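PDB 2HES: cytosolic iron-sulfur protein assembly protein 1 from Saccharomyces cerevisiae, which serves as an essential component of the cytosolic iron-sulfur protein assembly machinery, required for maturation of extramitochondrial iron-sulfur proteins, and interacts with NAR1. Local coordinates for residues A[63-74]-A[111-122]. Numbering follows the deposited sequence.
Sequences SVAWRPHTSLLA and KGVAWSNDGYYL
Strands 63-66 and 111-115 run side by side in the same direction, their axes 4° apart and 5.6 Å at closest approach, S63 opposite G112 and A65 opposite A114. No backbone-to-backbone hydrogen bond joins them; side chains do. S63 holds OG anti to its own N (chi1 -167°), where this small hydroxyl accepts from V113 N at 2.9 Å; S63 CB rests tightly on G112 CA at 3.5 Å. These are the innermost strands of neighbouring blades of the WD40 beta-propeller; the segments lie in WD repeats 2 and 3. W115 contributes the largest single share of the contact. Its NE1 donates to A65 O at 3.0 Å, near the indole plane but from above the carbonyl plane, while A74 N grips the same oxygen from the opposite face. R67 CA sits 3.5 Å above the centroid of the five-membered ring, L122 CD1 covers the other face, and L72 CD2 meets W115 CH2 at 3.6 Å. Small A65 and A74 admit the broad indole. A leucine replacing W115 would probably leave A65 O without its second donor and R67 without the flat surface beneath it. Beyond, a water links R67 NH1, also bonded to E138 O, to G119 O; P68 CD packs on W115 CB at 3.5 Å.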
ATOM      1  N   SER A  63       4.459   7.903   2.071  1.00 24.89           N
ATOM      2  CA  SER A  63       3.198   7.165   2.219  1.00 23.36           C
ATOM      3  C   SER A  63       2.015   8.052   2.615  1.00 21.95           C
ATOM      4  O   SER A  63       2.129   8.914   3.459  1.00 22.87           O
ATOM      5  CB  SER A  63       3.357   6.066   3.271  1.00 23.99           C
ATOM      6  OG  SER A  63       2.266   5.175   3.211  1.00 24.34           O
ATOM      7  N   VAL A  64       0.894   7.843   1.949  1.00 21.68           N
ATOM      8  CA  VAL A  64      -0.350   8.561   2.294  1.00 20.51           C
ATOM      9  C   VAL A  64      -1.465   7.535   2.346  1.00 19.47           C
ATOM     10  O   VAL A  64      -1.492   6.598   1.548  1.00 19.34           O
ATOM     11  CB  VAL A  64      -0.720   9.695   1.281  1.00 20.99           C
ATOM     12  CG1 VAL A  64       0.295  10.848   1.334  1.00 20.55           C
ATOM     13  CG2 VAL A  64      -0.895   9.164  -0.162  1.00 21.75           C
ATOM     14  N   ALA A  65      -2.385   7.698   3.294  1.00 18.45           N
ATOM     15  CA  ALA A  65      -3.545   6.818   3.328  1.00 17.07           C
ATOM     16  C   ALA A  65      -4.749   7.512   3.957  1.00 17.52           C
ATOM     17  O   ALA A  65      -4.612   8.137   5.032  1.00 18.83           O
ATOM     18  CB  ALA A  65      -3.224   5.593   4.139  1.00 16.13           C
ATOM     19  N   TRP A  66      -5.910   7.269   3.348  1.00 17.50           N
ATOM     20  CA  TRP A  66      -7.177   7.785   3.837  1.00 20.01           C
ATOM     21  C   TRP A  66      -7.728   6.885   4.940  1.00 22.44           C
ATOM     22  O   TRP A  66      -7.722   5.641   4.822  1.00 20.70           O
ATOM     23  CB  TRP A  66      -8.195   7.797   2.712  1.00 21.64           C
ATOM     24  CG  TRP A  66      -7.946   8.781   1.629  1.00 21.06           C
ATOM     25  CD1 TRP A  66      -7.436   8.516   0.408  1.00 23.48           C
ATOM     26  CD2 TRP A  66      -8.222  10.193   1.654  1.00 23.51           C
ATOM     27  NE1 TRP A  66      -7.376   9.662  -0.355  1.00 23.35           N
ATOM     28  CE2 TRP A  66      -7.860  10.710   0.384  1.00 24.85           C
ATOM     29  CE3 TRP A  66      -8.754  11.062   2.610  1.00 22.96           C
ATOM     30  CZ2 TRP A  66      -8.004  12.065   0.051  1.00 24.86           C
ATOM     31  CZ3 TRP A  66      -8.906  12.415   2.277  1.00 24.15           C
ATOM     32  CH2 TRP A  66      -8.538  12.898   1.011  1.00 23.21           C
ATOM     33  N   ARG A  67      -8.270   7.507   5.983  1.00 24.38           N
ATOM     34  CA  ARG A  67      -9.038   6.729   6.935  1.00 27.71           C
ATOM     35  C   ARG A  67     -10.301   6.237   6.192  1.00 30.23           C
ATOM     36  O   ARG A  67     -11.097   7.050   5.709  1.00 29.25           O
ATOM     37  CB  ARG A  67      -9.381   7.576   8.156  1.00 28.32           C
ATOM     38  CG  ARG A  67     -10.125   6.791   9.231  1.00 31.34           C
ATOM     39  CD  ARG A  67     -10.707   7.723  10.281  1.00 36.91           C
ATOM     40  NE  ARG A  67     -11.732   8.576   9.680  1.00 37.36           N
ATOM     41  CZ  ARG A  67     -12.554   9.371  10.355  1.00 39.55           C
ATOM     42  NH1 ARG A  67     -12.482   9.432  11.675  1.00 38.13           N
ATOM     43  NH2 ARG A  67     -13.439  10.127   9.694  1.00 39.42           N
ATOM     44  N   PRO A  68     -10.470   4.905   6.054  1.00 32.55           N
ATOM     45  CA  PRO A  68     -11.411   4.353   5.033  1.00 34.33           C
ATOM     46  C   PRO A  68     -12.838   4.930   5.005  1.00 36.55           C
ATOM     47  O   PRO A  68     -13.396   5.281   6.057  1.00 37.02           O
ATOM     48  CB  PRO A  68     -11.431   2.865   5.356  1.00 34.57           C
ATOM     49  CG  PRO A  68     -10.048   2.630   5.932  1.00 33.85           C
ATOM     50  CD  PRO A  68      -9.785   3.827   6.794  1.00 32.00           C
ATOM     51  N   HIS A  69     -13.397   5.022   3.791  1.00 38.88           N
ATOM     52  CA  HIS A  69     -14.726   5.602   3.516  1.00 40.18           C
ATOM     53  C   HIS A  69     -14.970   6.979   4.155  1.00 40.05           C
ATOM     54  O   HIS A  69     -16.121   7.379   4.373  1.00 40.92           O
ATOM     55  CB  HIS A  69     -15.856   4.610   3.868  1.00 41.19           C
ATOM     56  CG  HIS A  69     -15.668   3.245   3.272  1.00 44.35           C
ATOM     57  ND1 HIS A  69     -15.133   3.047   2.014  1.00 46.32           N
ATOM     58  CD2 HIS A  69     -15.936   2.010   3.765  1.00 45.88           C
ATOM     59  CE1 HIS A  69     -15.081   1.751   1.760  1.00 47.90           C
ATOM     60  NE2 HIS A  69     -15.569   1.099   2.802  1.00 47.53           N
ATOM     61  N   THR A  70     -13.882   7.696   4.434  1.00 38.82           N
ATOM     62  CA  THR A  70     -13.920   9.023   5.064  1.00 38.39           C
ATOM     63  C   THR A  70     -13.064  10.016   4.267  1.00 37.50           C
ATOM     64  O   THR A  70     -12.450   9.649   3.224  1.00 37.12           O
ATOM     65  CB  THR A  70     -13.432   8.966   6.549  1.00 38.52           C
ATOM     66  OG1 THR A  70     -13.910  10.098   7.282  1.00 41.37           O
ATOM     67  CG2 THR A  70     -11.946   9.002   6.643  1.00 37.76           C
ATOM     68  N   SER A  71     -13.019  11.262   4.743  1.00 36.32           N
ATOM     69  CA  SER A  71     -12.108  12.262   4.174  1.00 35.37           C
ATOM     70  C   SER A  71     -11.055  12.818   5.153  1.00 33.75           C
ATOM     71  O   SER A  71     -10.649  13.984   5.057  1.00 34.50           O
ATOM     72  CB  SER A  71     -12.879  13.392   3.467  1.00 35.57           C
ATOM     73  OG  SER A  71     -13.983  13.837   4.239  1.00 37.58           O
ATOM     74  N   LEU A  72     -10.597  11.968   6.073  1.00 31.60           N
ATOM     75  CA  LEU A  72      -9.431  12.242   6.894  1.00 28.92           C
ATOM     76  C   LEU A  72      -8.214  11.500   6.342  1.00 27.29           C
ATOM     77  O   LEU A  72      -8.327  10.325   5.995  1.00 26.67           O
ATOM     78  CB  LEU A  72      -9.668  11.756   8.305  1.00 29.28           C
ATOM     79  CG  LEU A  72      -8.521  11.896   9.283  1.00 29.30           C
ATOM     80  CD1 LEU A  72      -8.683  13.123  10.126  1.00 33.41           C
ATOM     81  CD2 LEU A  72      -8.570  10.626  10.157  1.00 33.81           C
ATOM     82  N   LEU A  73      -7.069  12.175   6.308  1.00 26.55           N
ATOM     83  CA  LEU A  73      -5.855  11.655   5.628  1.00 25.69           C
ATOM     84  C   LEU A  73      -4.624  11.609   6.516  1.00 25.17           C
ATOM     85  O   LEU A  73      -4.345  12.561   7.248  1.00 26.05           O
ATOM     86  CB  LEU A  73      -5.555  12.519   4.386  1.00 25.35           C
ATOM     87  CG  LEU A  73      -4.255  12.283   3.608  1.00 25.68           C
ATOM     88  CD1 LEU A  73      -4.322  11.000   2.842  1.00 23.78           C
ATOM     89  CD2 LEU A  73      -4.030  13.423   2.609  1.00 26.49           C
ATOM     90  N   ALA A  74      -3.849  10.530   6.414  1.00 23.90           N
ATOM     91  CA  ALA A  74      -2.567  10.429   7.093  1.00 23.36           C
ATOM     92  C   ALA A  74      -1.420  10.451   6.075  1.00 23.70           C
ATOM     93  O   ALA A  74      -1.578   9.936   4.963  1.00 22.93           O
ATOM     94  CB  ALA A  74      -2.528   9.161   7.974  1.00 23.36           C
ATOM     95  N   LYS A 111       8.246   4.733   6.394  1.00 27.84           N
ATOM     96  CA  LYS A 111       8.067   4.178   5.042  1.00 25.93           C
ATOM     97  C   LYS A 111       6.619   3.932   4.647  1.00 24.92           C
ATOM     98  O   LYS A 111       6.299   3.857   3.463  1.00 23.49           O
ATOM     99  CB  LYS A 111       8.792   2.838   4.872  1.00 26.12           C
ATOM    100  CG  LYS A 111      10.309   2.851   4.996  1.00 26.68           C
ATOM    101  CD  LYS A 111      10.944   3.899   4.052  1.00 29.58           C
ATOM    102  CE  LYS A 111      12.442   3.932   4.242  1.00 27.10           C
ATOM    103  NZ  LYS A 111      13.070   2.755   3.587  1.00 28.66           N
ATOM    104  N   GLY A 112       5.738   3.749   5.635  1.00 23.53           N
ATOM    105  CA  GLY A 112       4.358   3.481   5.328  1.00 20.51           C
ATOM    106  C   GLY A 112       3.371   3.873   6.411  1.00 20.08           C
ATOM    107  O   GLY A 112       3.705   3.882   7.615  1.00 19.93           O
ATOM    108  N   VAL A 113       2.172   4.198   5.963  1.00 19.16           N
ATOM    109  CA  VAL A 113       1.022   4.399   6.883  1.00 17.74           C
ATOM    110  C   VAL A 113      -0.171   3.648   6.335  1.00 17.07           C
ATOM    111  O   VAL A 113      -0.373   3.586   5.101  1.00 17.01           O
ATOM    112  CB  VAL A 113       0.666   5.911   7.113  1.00 18.21           C
ATOM    113  CG1 VAL A 113       1.857   6.682   7.671  1.00 19.28           C
ATOM    114  CG2 VAL A 113       0.234   6.586   5.825  1.00 19.16           C
ATOM    115  N   ALA A 114      -1.008   3.112   7.222  1.00 16.97           N
ATOM    116  CA  ALA A 114      -2.166   2.352   6.777  1.00 16.51           C
ATOM    117  C   ALA A 114      -3.165   2.269   7.915  1.00 17.20           C
ATOM    118  O   ALA A 114      -2.757   2.070   9.091  1.00 17.02           O
ATOM    119  CB  ALA A 114      -1.774   0.942   6.329  1.00 16.98           C
ATOM    120  N   TRP A 115      -4.448   2.351   7.546  1.00 18.37           N
ATOM    121  CA  TRP A 115      -5.544   2.346   8.521  1.00 18.54           C
ATOM    122  C   TRP A 115      -6.282   0.995   8.542  1.00 20.02           C
ATOM    123  O   TRP A 115      -6.514   0.365   7.487  1.00 19.84           O
ATOM    124  CB  TRP A 115      -6.606   3.373   8.140  1.00 20.16           C
ATOM    125  CG  TRP A 115      -6.179   4.764   8.161  1.00 21.23           C
ATOM    126  CD1 TRP A 115      -5.572   5.470   7.163  1.00 20.20           C
ATOM    127  CD2 TRP A 115      -6.346   5.665   9.264  1.00 21.20           C
ATOM    128  NE1 TRP A 115      -5.364   6.781   7.586  1.00 22.69           N
ATOM    129  CE2 TRP A 115      -5.818   6.906   8.876  1.00 21.94           C
ATOM    130  CE3 TRP A 115      -6.905   5.530  10.541  1.00 25.11           C
ATOM    131  CZ2 TRP A 115      -5.821   8.019   9.724  1.00 23.08           C
ATOM    132  CZ3 TRP A 115      -6.902   6.637  11.396  1.00 21.26           C
ATOM    133  CH2 TRP A 115      -6.356   7.858  10.977  1.00 22.56           C
ATOM    134  N   SER A 116      -6.741   0.586   9.722  1.00 19.54           N
ATOM    135  CA  SER A 116      -7.690  -0.533   9.805  1.00 20.07           C
ATOM    136  C   SER A 116      -9.024  -0.108   9.210  1.00 21.39           C
ATOM    137  O   SER A 116      -9.325   1.075   9.210  1.00 20.38           O
ATOM    138  CB  SER A 116      -7.860  -0.959  11.262  1.00 19.79           C
ATOM    139  OG  SER A 116      -8.309   0.144  12.048  1.00 20.47           O
ATOM    140  N   ASN A 117      -9.824  -1.057   8.690  1.00 22.72           N
ATOM    141  CA  ASN A 117     -11.094  -0.675   8.057  1.00 24.24           C
ATOM    142  C   ASN A 117     -12.154  -0.160   9.019  1.00 23.55           C
ATOM    143  O   ASN A 117     -13.023   0.575   8.595  1.00 25.02           O
ATOM    144  CB  ASN A 117     -11.686  -1.763   7.149  1.00 25.82           C
ATOM    145  CG  ASN A 117     -12.927  -1.261   6.356  1.00 28.99           C
ATOM    146  OD1 ASN A 117     -12.853  -0.275   5.589  1.00 35.28           O
ATOM    147  ND2 ASN A 117     -14.065  -1.938   6.544  1.00 32.36           N
ATOM    148  N   ASP A 118     -12.045  -0.460  10.316  1.00 23.68           N
ATOM    149  CA  ASP A 118     -12.950   0.220  11.291  1.00 23.76           C
ATOM    150  C   ASP A 118     -12.576   1.707  11.573  1.00 23.63           C
ATOM    151  O   ASP A 118     -13.337   2.440  12.232  1.00 23.29           O
ATOM    152  CB  ASP A 118     -13.111  -0.580  12.592  1.00 24.47           C
ATOM    153  CG  ASP A 118     -11.816  -0.711  13.422  1.00 24.70           C
ATOM    154  OD1 ASP A 118     -10.798  -0.037  13.169  1.00 21.56           O
ATOM    155  OD2 ASP A 118     -11.823  -1.529  14.391  1.00 26.64           O
ATOM    156  N   GLY A 119     -11.411   2.124  11.086  1.00 22.27           N
ATOM    157  CA  GLY A 119     -10.987   3.506  11.162  1.00 22.83           C
ATOM    158  C   GLY A 119     -10.371   3.909  12.485  1.00 23.05           C
ATOM    159  O   GLY A 119     -10.033   5.091  12.693  1.00 23.42           O
ATOM    160  N   TYR A 120     -10.188   2.946  13.374  1.00 22.32           N
ATOM    161  CA  TYR A 120      -9.624   3.277  14.684  1.00 23.05           C
ATOM    162  C   TYR A 120      -8.133   3.094  14.866  1.00 21.93           C
ATOM    163  O   TYR A 120      -7.576   3.593  15.822  1.00 22.00           O
ATOM    164  CB  TYR A 120     -10.309   2.491  15.758  1.00 24.27           C
ATOM    165  CG  TYR A 120     -11.740   2.809  15.924  1.00 26.92           C
ATOM    166  CD1 TYR A 120     -12.184   4.140  16.019  1.00 27.42           C
ATOM    167  CD2 TYR A 120     -12.672   1.783  16.024  1.00 29.00           C
ATOM    168  CE1 TYR A 120     -13.542   4.428  16.183  1.00 29.41           C
ATOM    169  CE2 TYR A 120     -14.010   2.063  16.218  1.00 30.57           C
ATOM    170  CZ  TYR A 120     -14.438   3.381  16.292  1.00 30.40           C
ATOM    171  OH  TYR A 120     -15.789   3.635  16.465  1.00 32.90           O
ATOM    172  N   TYR A 121      -7.488   2.355  13.974  1.00 20.97           N
ATOM    173  CA  TYR A 121      -6.072   2.055  14.154  1.00 22.34           C
ATOM    174  C   TYR A 121      -5.333   2.547  12.934  1.00 20.70           C
ATOM    175  O   TYR A 121      -5.816   2.401  11.815  1.00 20.02           O
ATOM    176  CB  TYR A 121      -5.860   0.547  14.289  1.00 24.53           C
ATOM    177  CG  TYR A 121      -6.445  -0.039  15.538  1.00 28.53           C
ATOM    178  CD1 TYR A 121      -6.117   0.472  16.800  1.00 30.34           C
ATOM    179  CD2 TYR A 121      -7.304  -1.137  15.461  1.00 31.04           C
ATOM    180  CE1 TYR A 121      -6.662  -0.109  17.969  1.00 33.78           C
ATOM    181  CE2 TYR A 121      -7.846  -1.711  16.609  1.00 35.61           C
ATOM    182  CZ  TYR A 121      -7.525  -1.183  17.852  1.00 33.77           C
ATOM    183  OH  TYR A 121      -8.067  -1.763  18.984  1.00 36.70           O
ATOM    184  N   LEU A 122      -4.227   3.211  13.194  1.00 21.18           N
ATOM    185  CA  LEU A 122      -3.291   3.637  12.189  1.00 20.39           C
ATOM    186  C   LEU A 122      -1.970   2.940  12.493  1.00 20.40           C
ATOM    187  O   LEU A 122      -1.401   3.094  13.572  1.00 21.32           O
ATOM    188  CB  LEU A 122      -3.133   5.175  12.235  1.00 20.85           C
ATOM    189  CG  LEU A 122      -2.081   5.746  11.287  1.00 19.36           C
ATOM    190  CD1 LEU A 122      -2.546   5.574   9.885  1.00 19.86           C
ATOM    191  CD2 LEU A 122      -1.777   7.268  11.582  1.00 21.90           C
TER
HETATM  192  O   HOH W   1     -11.716   7.221  13.297  1.00 37.96           O